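Local coordinates for uncharacterized protein (Starkeya novella, PDB 5I20) that exports amino acids across the inner membrane with broad specificity, carrying L-threonine, L-methionine, L-lysine and L-glutamate among others through a basket-shaped helical fold with a large central cavity, at residues 18-23 with 214-219; 103-108 with 235-240; 202-205 with 209-212; 247-252 with 265-270. One frame throughout, in Å; residues are numbered along the deposited sequence.

Contact 1. Residues 18-23 with 214-219; sequences STLALA and VALGIG
Leu216 makes this interface mainly with one methyl, CD2, which meets Leu20 and Ala23, one turn apart on helix 20-27. Ala23 CB lies 3.7 Å from Leu216 CD2, and the same methyl is 3.9 Å from Leu20 CD2. Leu216 CG also comes within 4.1 Å of Ala23 CB, whereas the nearest backbones, at Ala23 and Leu216, stay 7.4 Å apart between their CA atoms. The gap is bridged by torsions. In Leu216, CG sits beside the backbone N and anti to the carbonyl carbon (chi1 -68°), which carries the branched end off helix 209-221 toward the short helix 20-27. Leu20 takes a similar first torsion, chi1 -77°, and brings its own CD2 forward although its CB does not head straight for the partner. The two leucines lie roughly perpendicular, methyl against methyl. Around them, Leu20 also rests on Pro220 and on a bound monoolein, while Leu216 packs on Thr39 of helix 32-53. Two transmembrane segments from the two EamA sequence ranges thus meet through carbon alone. Such a joint has no directional bond between its halves and rests on a few apolar van der Waals contacts, consistent with a lipid-facing seam.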
loop_
_atom_site.group_PDB
_atom_site.type_symbol
_atom_site.label_atom_id
_atom_site.label_comp_id
_atom_site.label_asym_id
_atom_site.label_seq_id
_atom_site.Cartn_x
_atom_site.Cartn_y
_atom_site.Cartn_z
ATOM N N SER A 18 5.805 5.512 0.377
ATOM C CA SER A 18 7.254 5.415 0.516
ATOM C C SER A 18 7.752 6.113 1.784
ATOM O O SER A 18 8.850 5.822 2.263
ATOM C CB SER A 18 7.954 6.010 -0.711
ATOM O OG SER A 18 7.546 5.366 -1.906
ATOM N N THR A 19 6.951 7.032 2.321
ATOM C CA THR A 19 7.360 7.808 3.496
ATOM C C THR A 19 7.007 7.128 4.823
ATOM O O THR A 19 7.306 7.661 5.891
ATOM C CB THR A 19 6.724 9.222 3.501
ATOM O OG1 THR A 19 5.318 9.124 3.774
ATOM C CG2 THR A 19 6.937 9.922 2.166
ATOM N N LEU A 20 6.377 5.957 4.751
ATOM C CA LEU A 20 5.907 5.249 5.943
ATOM C C LEU A 20 7.009 4.929 6.948
ATOM O O LEU A 20 6.850 5.162 8.148
ATOM C CB LEU A 20 5.206 3.950 5.541
ATOM C CG LEU A 20 3.786 4.100 5.000
ATOM C CD1 LEU A 20 3.214 2.749 4.600
ATOM C CD2 LEU A 20 2.905 4.777 6.034
ATOM N N ALA A 21 8.122 4.389 6.456
ATOM C CA ALA A 21 9.225 3.977 7.320
ATOM C C ALA A 21 9.846 5.167 8.052
ATOM O O ALA A 21 10.447 5.008 9.111
ATOM C CB ALA A 21 10.285 3.246 6.512
ATOM N N LEU A 22 9.692 6.356 7.481
ATOM C CA LEU A 22 10.250 7.568 8.065
ATOM C C LEU A 22 9.490 7.978 9.323
ATOM O O LEU A 22 10.079 8.482 10.278
ATOM C CB LEU A 22 10.230 8.706 7.042
ATOM C CG LEU A 22 11.520 9.504 6.841
ATOM C CD1 LEU A 22 11.300 10.619 5.828
ATOM C CD2 LEU A 22 12.037 10.067 8.156
ATOM N N ALA A 23 8.178 7.755 9.320
ATOM C CA ALA A 23 7.328 8.158 10.437
ATOM C C ALA A 23 7.066 7.004 11.402
ATOM O O ALA A 23 6.528 7.207 12.491
ATOM C CB ALA A 23 6.012 8.720 9.917
ATOM N N VAL A 214 -0.488 12.708 12.696
ATOM C CA VAL A 214 -1.225 13.593 11.801
ATOM C C VAL A 214 -0.685 13.509 10.373
ATOM O O VAL A 214 -1.452 13.510 9.412
ATOM C CB VAL A 214 -1.174 15.053 12.292
ATOM C CG1 VAL A 214 -1.941 15.965 11.349
ATOM C CG2 VAL A 214 -1.737 15.151 13.698
ATOM N N ALA A 215 0.636 13.426 10.241
ATOM C CA ALA A 215 1.275 13.319 8.933
ATOM C C ALA A 215 0.839 12.047 8.215
ATOM O O ALA A 215 0.516 12.073 7.026
ATOM C CB ALA A 215 2.787 13.351 9.074
ATOM N N LEU A 216 0.836 10.939 8.948
ATOM C CA LEU A 216 0.380 9.663 8.414
ATOM C C LEU A 216 -1.084 9.747 7.992
ATOM O O LEU A 216 -1.470 9.226 6.949
ATOM C CB LEU A 216 0.563 8.548 9.446
ATOM C CG LEU A 216 1.989 8.139 9.821
ATOM C CD1 LEU A 216 1.966 7.058 10.893
ATOM C CD2 LEU A 216 2.749 7.660 8.595
ATOM N N GLY A 217 -1.891 10.416 8.812
ATOM C CA GLY A 217 -3.314 10.539 8.556
ATOM C C GLY A 217 -3.649 11.370 7.332
ATOM O O GLY A 217 -4.573 11.046 6.590
ATOM N N ILE A 218 -2.898 12.446 7.121
ATOM C CA ILE A 218 -3.143 13.335 5.990
ATOM C C ILE A 218 -2.537 12.792 4.693
ATOM O O ILE A 218 -3.173 12.825 3.642
ATOM C CB ILE A 218 -2.584 14.746 6.255
ATOM C CG1 ILE A 218 -3.214 15.340 7.516
ATOM C CG2 ILE A 218 -2.834 15.657 5.063
ATOM C CD1 ILE A 218 -2.752 16.748 7.821
ATOM N N GLY A 219 -1.312 12.284 4.776
ATOM C CA GLY A 219 -0.582 11.850 3.598
ATOM C C GLY A 219 -0.847 10.423 3.156
ATOM O O GLY A 219 -1.697 10.184 2.296
#

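Contact 2. Residues 103-108 with 235-240; sequences LLIVLF and GDVRLL. With SO4 (sulfate ion), chain K.
Val106 and Arg238 bring their backbones close, 4.6 Å between CA atoms, and Val106 CG2 sits 3.5 Å from the carbonyl O of Arg238. Ile105 CG2 meets Val237 CG1 at 3.7 Å, the two side chains set nearly square to each other. Trp228 also touches Ile105, and Met232 touches Val237. This is the tight half: beta-branched Ile105, Val106 and Val237 pack where helix 101-108 nears the first turn of helix 237-243. At the cytoplasmic end of the span, the N-cap of that turn, Asp236, accepts a weak bond at OD1 from Leu239 N. In the looser half the side chain of Arg238 leads away; its CG is wedged between backbone N and carbonyl carbon (chi1 60°), and bends at chi2 and chi3 turn it back to Asp236. A salt bridge forms there, Arg238 NH1 reaching Asp236 OD1 on its syn side at 2.9 Å and OD2 at 2.8 Å, with the carboxylate carbon in the guanidinium plane. With a methionine here, the Asp236 carboxylate would probably lose its main counter-charge and be freer to turn. At another part of the edge, Arg238 NH2 bonds to Arg116 O and, weakly, to a sulfate, probably from crystallisation, that Arg118 also holds.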
loop_
_atom_site.group_PDB
_atom_site.type_symbol
_atom_site.label_atom_id
_atom_site.label_comp_id
_atom_site.label_asym_id
_atom_site.label_seq_id
_atom_site.Cartn_x
_atom_site.Cartn_y
_atom_site.Cartn_z
ATOM N N LEU A 103 2.996 -7.688 -7.542
ATOM C CA LEU A 103 2.962 -8.738 -8.556
ATOM C C LEU A 103 1.545 -9.289 -8.717
ATOM O O LEU A 103 1.100 -9.573 -9.827
ATOM C CB LEU A 103 3.935 -9.864 -8.194
ATOM C CG LEU A 103 3.967 -11.094 -9.107
ATOM C CD1 LEU A 103 4.351 -10.708 -10.529
ATOM C CD2 LEU A 103 4.928 -12.144 -8.556
ATOM N N LEU A 104 0.839 -9.424 -7.601
ATOM C CA LEU A 104 -0.519 -9.953 -7.610
ATOM C C LEU A 104 -1.470 -9.043 -8.379
ATOM O O LEU A 104 -2.322 -9.518 -9.128
ATOM C CB LEU A 104 -1.021 -10.155 -6.178
ATOM C CG LEU A 104 -0.342 -11.275 -5.391
ATOM C CD1 LEU A 104 -0.897 -11.373 -3.979
ATOM C CD2 LEU A 104 -0.492 -12.603 -6.125
ATOM N N ILE A 105 -1.319 -7.736 -8.192
ATOM C CA ILE A 105 -2.116 -6.763 -8.928
ATOM C C ILE A 105 -1.880 -6.891 -10.435
ATOM O O ILE A 105 -2.831 -6.892 -11.220
ATOM C CB ILE A 105 -1.808 -5.318 -8.469
ATOM C CG1 ILE A 105 -2.413 -5.069 -7.083
ATOM C CG2 ILE A 105 -2.340 -4.303 -9.468
ATOM C CD1 ILE A 105 -2.207 -3.667 -6.564
ATOM N N VAL A 106 -0.615 -7.008 -10.832
ATOM C CA VAL A 106 -0.272 -7.183 -12.239
ATOM C C VAL A 106 -0.936 -8.440 -12.794
ATOM O O VAL A 106 -1.587 -8.395 -13.836
ATOM C CB VAL A 106 1.255 -7.270 -12.456
ATOM C CG1 VAL A 106 1.569 -7.608 -13.908
ATOM C CG2 VAL A 106 1.929 -5.967 -12.051
ATOM N N LEU A 107 -0.783 -9.552 -12.082
ATOM C CA LEU A 107 -1.389 -10.815 -12.491
ATOM C C LEU A 107 -2.922 -10.752 -12.482
ATOM O O LEU A 107 -3.570 -11.238 -13.409
ATOM C CB LEU A 107 -0.898 -11.956 -11.591
ATOM C CG LEU A 107 0.593 -12.302 -11.700
ATOM C CD1 LEU A 107 1.004 -13.349 -10.673
ATOM C CD2 LEU A 107 0.933 -12.771 -13.111
ATOM N N PHE A 108 -3.501 -10.140 -11.452
ATOM C CA PHE A 108 -4.958 -10.094 -11.333
ATOM C C PHE A 108 -5.590 -9.103 -12.312
ATOM O O PHE A 108 -6.797 -9.148 -12.548
ATOM C CB PHE A 108 -5.379 -9.744 -9.899
ATOM C CG PHE A 108 -5.011 -10.792 -8.879
ATOM C CD1 PHE A 108 -4.666 -12.075 -9.269
ATOM C CD2 PHE A 108 -5.011 -10.490 -7.527
ATOM C CE1 PHE A 108 -4.324 -13.036 -8.329
ATOM C CE2 PHE A 108 -4.672 -11.447 -6.585
ATOM C CZ PHE A 108 -4.330 -12.720 -6.987
ATOM N N GLY A 235 -6.779 4.751 -14.298
ATOM C CA GLY A 235 -5.402 4.673 -14.745
ATOM C C GLY A 235 -5.022 3.301 -15.261
ATOM O O GLY A 235 -5.879 2.459 -15.521
ATOM N N ASP A 236 -3.720 3.083 -15.408
ATOM C CA ASP A 236 -3.199 1.811 -15.889
ATOM C C ASP A 236 -2.855 0.906 -14.709
ATOM O O ASP A 236 -1.796 1.044 -14.095
ATOM C CB ASP A 236 -1.970 2.045 -16.771
ATOM C CG ASP A 236 -1.611 0.835 -17.607
ATOM O OD1 ASP A 236 -1.895 -0.300 -17.178
ATOM O OD2 ASP A 236 -1.042 1.020 -18.702
ATOM N N VAL A 237 -3.756 -0.025 -14.410
ATOM C CA VAL A 237 -3.615 -0.923 -13.267
ATOM C C VAL A 237 -2.369 -1.810 -13.331
ATOM O O VAL A 237 -1.676 -1.987 -12.326
ATOM C CB VAL A 237 -4.855 -1.832 -13.124
ATOM C CG1 VAL A 237 -4.670 -2.822 -11.979
ATOM C CG2 VAL A 237 -6.103 -0.996 -12.908
ATOM N N ARG A 238 -2.076 -2.373 -14.499
ATOM C CA ARG A 238 -0.947 -3.293 -14.587
ATOM C C ARG A 238 0.366 -2.527 -14.453
ATOM O O ARG A 238 1.354 -3.060 -13.955
ATOM C CB ARG A 238 -0.982 -4.108 -15.889
ATOM C CG ARG A 238 -0.939 -3.312 -17.181
ATOM C CD ARG A 238 -2.276 -3.367 -17.902
ATOM N NE ARG A 238 -2.124 -3.587 -19.336
ATOM C CZ ARG A 238 -1.993 -2.619 -20.238
ATOM N NH1 ARG A 238 -1.992 -1.349 -19.860
ATOM N NH2 ARG A 238 -1.862 -2.920 -21.523
ATOM N N LEU A 239 0.360 -1.268 -14.873
ATOM C CA LEU A 239 1.542 -0.428 -14.746
ATOM C C LEU A 239 1.741 0.043 -13.306
ATOM O O LEU A 239 2.866 0.057 -12.803
ATOM C CB LEU A 239 1.447 0.774 -15.689
ATOM C CG LEU A 239 2.696 1.652 -15.777
ATOM C CD1 LEU A 239 3.925 0.801 -16.058
ATOM C CD2 LEU A 239 2.521 2.711 -16.853
ATOM N N LEU A 240 0.651 0.425 -12.648
ATOM C CA LEU A 240 0.720 0.862 -11.255
ATOM C C LEU A 240 1.139 -0.294 -10.348
ATOM O O LEU A 240 1.754 -0.083 -9.302
ATOM C CB LEU A 240 -0.621 1.450 -10.800
ATOM C CG LEU A 240 -0.948 2.844 -11.345
ATOM C CD1 LEU A 240 -2.405 3.203 -11.095
ATOM C CD2 LEU A 240 -0.027 3.894 -10.728
HETATM S S SO4 K . -2.015 -0.913 -24.312
HETATM O O1 SO4 K . -2.226 -0.494 -25.694
HETATM O O2 SO4 K . -2.438 -2.301 -24.156
HETATM O O3 SO4 K . -0.599 -0.794 -23.981
HETATM O O4 SO4 K . -2.799 -0.067 -23.420
#

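Contact 3. Residues 202-205 with 209-212; sequences SVWP and EWLA
Glu209 OE1 accepts a hydrogen bond from the backbone N of Val206, and in doing so lies 3.6 Å from Pro205 CA, so that the carboxylate leans on the chain just where it turns into helix 209-221. The glutamate reaches there with CG beside its own backbone N (chi1 -67°) and an extended chain beyond, which carries the acid back over the turn rather than along the helix. Its methylene CB also approaches Pro205 CB, at 4.3 Å.

The larger share of the contact is made by Trp210, whose indole receives Pro205 on one face. Pro205 CB stands 3.6 Å from the centroid of the five-membered ring of Trp210 and only 9° off its normal, a well-formed CH-pi contact. Pro205 O, 2.8 Å from Trp210 NE1, also lies above the ring plane, on the same face as CB. Trp204 joins at longer range: CE3 of Trp204 is 4.3 Å from CZ2 of Trp210, which lies near the plane of the Trp204 ring, at its edge. Leu38 of helix 32-53 touches Trp204, Pro205 and Trp210 alike. If Trp210 were an alanine, Pro205 would probably lose the aromatic face against which it packs, and a gap would open beside Leu38, leaving the loop freer to shift. A proline laid on a tryptophan face, with a second tryptophan at the rim, where a periplasmic loop enters a transmembrane helix, is consistent with the aromatic belt of membrane proteins.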
loop_
_atom_site.group_PDB
_atom_site.type_symbol
_atom_site.label_atom_id
_atom_site.label_comp_id
_atom_site.label_asym_id
_atom_site.label_seq_id
_atom_site.Cartn_x
_atom_site.Cartn_y
_atom_site.Cartn_z
ATOM N N SER A 202 -3.167 0.069 26.190
ATOM C CA SER A 202 -3.558 1.468 26.058
ATOM C C SER A 202 -2.364 2.422 26.076
ATOM O O SER A 202 -2.114 3.097 27.071
ATOM C CB SER A 202 -4.539 1.840 27.171
ATOM O OG SER A 202 -4.966 3.186 27.053
ATOM N N VAL A 203 -1.634 2.475 24.968
ATOM C CA VAL A 203 -0.515 3.401 24.840
ATOM C C VAL A 203 -0.830 4.464 23.790
ATOM O O VAL A 203 -0.801 4.195 22.588
ATOM C CB VAL A 203 0.792 2.674 24.465
ATOM C CG1 VAL A 203 1.939 3.667 24.337
ATOM C CG2 VAL A 203 1.118 1.612 25.504
ATOM N N TRP A 204 -1.136 5.671 24.257
ATOM C CA TRP A 204 -1.509 6.770 23.376
ATOM C C TRP A 204 -0.292 7.594 22.966
ATOM O O TRP A 204 0.719 7.598 23.667
ATOM C CB TRP A 204 -2.552 7.656 24.062
ATOM C CG TRP A 204 -3.932 7.071 24.034
ATOM C CD1 TRP A 204 -4.407 6.050 24.805
ATOM C CD2 TRP A 204 -5.019 7.476 23.192
ATOM N NE1 TRP A 204 -5.721 5.793 24.494
ATOM C CE2 TRP A 204 -6.120 6.656 23.507
ATOM C CE3 TRP A 204 -5.167 8.453 22.203
ATOM C CZ2 TRP A 204 -7.352 6.781 22.868
ATOM C CZ3 TRP A 204 -6.391 8.576 21.569
ATOM C CH2 TRP A 204 -7.467 7.745 21.904
ATOM N N PRO A 205 -0.379 8.280 21.814
ATOM C CA PRO A 205 0.706 9.161 21.366
ATOM C C PRO A 205 0.983 10.280 22.362
ATOM O O PRO A 205 0.044 10.882 22.880
ATOM C CB PRO A 205 0.176 9.731 20.047
ATOM C CG PRO A 205 -0.809 8.726 19.568
ATOM C CD PRO A 205 -1.448 8.166 20.805
ATOM N N GLU A 209 5.114 12.768 19.114
ATOM C CA GLU A 209 4.610 11.583 18.430
ATOM C C GLU A 209 3.305 11.899 17.706
ATOM O O GLU A 209 2.968 11.260 16.712
ATOM C CB GLU A 209 4.401 10.431 19.416
ATOM C CG GLU A 209 5.684 9.879 20.015
ATOM C CD GLU A 209 5.429 8.754 20.997
ATOM O OE1 GLU A 209 4.257 8.554 21.381
ATOM O OE2 GLU A 209 6.399 8.069 21.385
ATOM N N TRP A 210 2.581 12.894 18.208
ATOM C CA TRP A 210 1.310 13.288 17.613
ATOM C C TRP A 210 1.475 13.868 16.211
ATOM O O TRP A 210 0.603 13.701 15.361
ATOM C CB TRP A 210 0.590 14.298 18.508
ATOM C CG TRP A 210 -0.339 13.662 19.492
ATOM C CD1 TRP A 210 -0.167 13.573 20.843
ATOM C CD2 TRP A 210 -1.585 13.018 19.202
ATOM N NE1 TRP A 210 -1.232 12.917 21.413
ATOM C CE2 TRP A 210 -2.115 12.566 20.427
ATOM C CE3 TRP A 210 -2.303 12.781 18.026
ATOM C CZ2 TRP A 210 -3.330 11.891 20.509
ATOM C CZ3 TRP A 210 -3.507 12.111 18.111
ATOM C CH2 TRP A 210 -4.009 11.673 19.342
ATOM N N LEU A 211 2.591 14.548 15.973
ATOM C CA LEU A 211 2.827 15.189 14.684
ATOM C C LEU A 211 3.025 14.156 13.579
ATOM O O LEU A 211 2.645 14.380 12.430
ATOM C CB LEU A 211 4.035 16.123 14.767
ATOM C CG LEU A 211 4.205 17.128 13.626
ATOM C CD1 LEU A 211 2.863 17.732 13.237
ATOM C CD2 LEU A 211 5.181 18.222 14.031
ATOM N N ALA A 212 3.617 13.020 13.933
ATOM C CA ALA A 212 3.796 11.929 12.987
ATOM C C ALA A 212 2.454 11.278 12.678
ATOM O O ALA A 212 2.178 10.910 11.536
ATOM C CB ALA A 212 4.773 10.902 13.532
#

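Contact 4. Residues 247-252 with 265-270; sequences APVLST and GALAIA. With OLC ((2R)-2,3-dihydroxypropyl (9Z)-octadec-9-enoate), chain I.
Helices 247-252 and 265-270 run in broadly opposite directions but far from squarely so: the angle between their N-to-C directions is 139°, and the axes of these short segments come no closer than 10.2 Å. Their nearest backbone approach pairs Val249 with Ala270, 6.6 Å between CA atoms. At that point Val249 CG2, the methyl beside the backbone N, rests 3.9 Å from Ala270 CB. Farther along, Leu267 reaches across from its helix. Thr252 offers CG2, which is 3.8 Å from Leu267 CD2, the two side chains lying alongside with their ends pointing contrary ways. These segments lie on helices 246-258 and 265-282, joined through a short periplasmic loop into the hairpin that closes the second EamA range. Leu135 of helix 119-136 touches both Thr252 and Leu267, making the junction three-sided. The polar branch of Thr252 is turned inward on its own helix: chi1 -55° sets OG1 beside the backbone N, where it donates to Pro248 O at 3.0 Å and leaves the methyl to the apolar contact. That carbonyl also accepts from Thr252 N, at 3.1 Å, the two donors arriving on opposite faces of its plane. Leu267 divides its two methyls between partners. While CD2 faces the protein, CD1 of Leu267 lies 3.6 Å from C6 of a monoolein acyl chain, which also runs past Ala268 CB.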
loop_
_atom_site.group_PDB
_atom_site.type_symbol
_atom_site.label_atom_id
_atom_site.label_comp_id
_atom_site.label_asym_id
_atom_site.label_seq_id
_atom_site.Cartn_x
_atom_site.Cartn_y
_atom_site.Cartn_z
ATOM N N ALA A 247 8.187 1.751 -4.169
ATOM C CA ALA A 247 7.998 2.158 -2.777
ATOM C C ALA A 247 9.106 1.667 -1.832
ATOM O O ALA A 247 9.608 2.459 -1.037
ATOM C CB ALA A 247 6.628 1.703 -2.269
ATOM N N PRO A 248 9.498 0.376 -1.906
ATOM C CA PRO A 248 10.605 -0.033 -1.027
ATOM C C PRO A 248 11.917 0.687 -1.327
ATOM O O PRO A 248 12.655 1.022 -0.402
ATOM C CB PRO A 248 10.743 -1.532 -1.309
ATOM C CG PRO A 248 9.393 -1.946 -1.783
ATOM C CD PRO A 248 8.902 -0.786 -2.593
ATOM N N VAL A 249 12.200 0.924 -2.605
ATOM C CA VAL A 249 13.426 1.611 -3.001
ATOM C C VAL A 249 13.406 3.075 -2.579
ATOM O O VAL A 249 14.370 3.580 -2.002
ATOM C CB VAL A 249 13.651 1.530 -4.524
ATOM C CG1 VAL A 249 14.853 2.371 -4.928
ATOM C CG2 VAL A 249 13.838 0.087 -4.954
ATOM N N LEU A 250 12.305 3.757 -2.873
ATOM C CA LEU A 250 12.160 5.154 -2.498
ATOM C C LEU A 250 12.174 5.300 -0.979
ATOM O O LEU A 250 12.711 6.271 -0.448
ATOM C CB LEU A 250 10.873 5.738 -3.086
ATOM C CG LEU A 250 10.890 5.989 -4.597
ATOM C CD1 LEU A 250 9.513 6.382 -5.100
ATOM C CD2 LEU A 250 11.913 7.062 -4.955
ATOM N N SER A 251 11.593 4.323 -0.287
ATOM C CA SER A 251 11.568 4.325 1.173
ATOM C C SER A 251 12.981 4.313 1.743
ATOM O O SER A 251 13.310 5.097 2.635
ATOM C CB SER A 251 10.776 3.125 1.698
ATOM O OG SER A 251 10.676 3.144 3.111
ATOM N N THR A 252 13.819 3.429 1.212
ATOM C CA THR A 252 15.204 3.326 1.651
ATOM C C THR A 252 15.997 4.581 1.290
ATOM O O THR A 252 16.820 5.048 2.078
ATOM C CB THR A 252 15.893 2.095 1.038
ATOM O OG1 THR A 252 15.129 0.921 1.342
ATOM C CG2 THR A 252 17.300 1.938 1.590
ATOM N N GLY A 265 25.298 -1.466 -1.727
ATOM C CA GLY A 265 25.240 -2.108 -3.027
ATOM C C GLY A 265 23.853 -2.654 -3.311
ATOM O O GLY A 265 23.357 -2.569 -4.436
ATOM N N ALA A 266 23.221 -3.202 -2.277
ATOM C CA ALA A 266 21.881 -3.762 -2.400
ATOM C C ALA A 266 20.880 -2.697 -2.828
ATOM O O ALA A 266 19.947 -2.970 -3.580
ATOM C CB ALA A 266 21.447 -4.396 -1.085
ATOM N N LEU A 267 21.079 -1.480 -2.335
ATOM C CA LEU A 267 20.221 -0.362 -2.691
ATOM C C LEU A 267 20.447 0.030 -4.153
ATOM O O LEU A 267 19.498 0.330 -4.879
ATOM C CB LEU A 267 20.482 0.820 -1.750
ATOM C CG LEU A 267 19.575 2.054 -1.807
ATOM C CD1 LEU A 267 20.111 3.080 -2.790
ATOM C CD2 LEU A 267 18.134 1.682 -2.142
ATOM N N ALA A 268 21.706 0.019 -4.580
ATOM C CA ALA A 268 22.045 0.342 -5.962
ATOM C C ALA A 268 21.437 -0.672 -6.933
ATOM O O ALA A 268 20.868 -0.293 -7.956
ATOM C CB ALA A 268 23.558 0.408 -6.141
ATOM N N ILE A 269 21.556 -1.955 -6.601
ATOM C CA ILE A 269 21.006 -3.025 -7.428
ATOM C C ILE A 269 19.480 -2.945 -7.500
ATOM O O ILE A 269 18.897 -3.110 -8.573
ATOM C CB ILE A 269 21.425 -4.416 -6.900
ATOM C CG1 ILE A 269 22.941 -4.599 -7.015
ATOM C CG2 ILE A 269 20.717 -5.522 -7.661
ATOM C CD1 ILE A 269 23.444 -4.661 -8.439
ATOM N N ALA A 270 18.840 -2.680 -6.365
ATOM C CA ALA A 270 17.384 -2.543 -6.326
ATOM C C ALA A 270 16.928 -1.366 -7.184
ATOM O O ALA A 270 15.940 -1.467 -7.911
ATOM C CB ALA A 270 16.899 -2.377 -4.896
HETATM C C9 OLC I . 19.993 7.021 -6.944
HETATM C C8 OLC I . 21.192 6.163 -7.169
HETATM C C7 OLC I . 21.105 4.950 -6.307
HETATM C C6 OLC I . 21.964 5.123 -5.099
HETATM C C5 OLC I . 22.986 4.038 -5.054
HETATM C C4 OLC I . 23.795 4.160 -3.806
HETATM C C3 OLC I . 24.582 2.912 -3.588
HETATM C C2 OLC I . 26.028 3.166 -3.847
#

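Three of the four contacts lie in the periplasmic half of the basket, contact 2 at the cytoplasmic side. Contacts 1 and 3 share helix 209-221, their centres about 13 Å apart, so both belong to one structural element. Contact 4 touches contact 1, at Ser18 and Ala21 against helix 246-258, with centres about 19 Å apart. In sequence, the segments of contacts 1 and 2 alternate, whereas contacts 3 and 4 are local to the second EamA range. The centres of contacts 2 and 3 are about 35 Å apart, on opposite sides of the chain's centre. Contacts 1 and 2 join the two EamA ranges once in the periplasmic half and once near the cytoplasmic side.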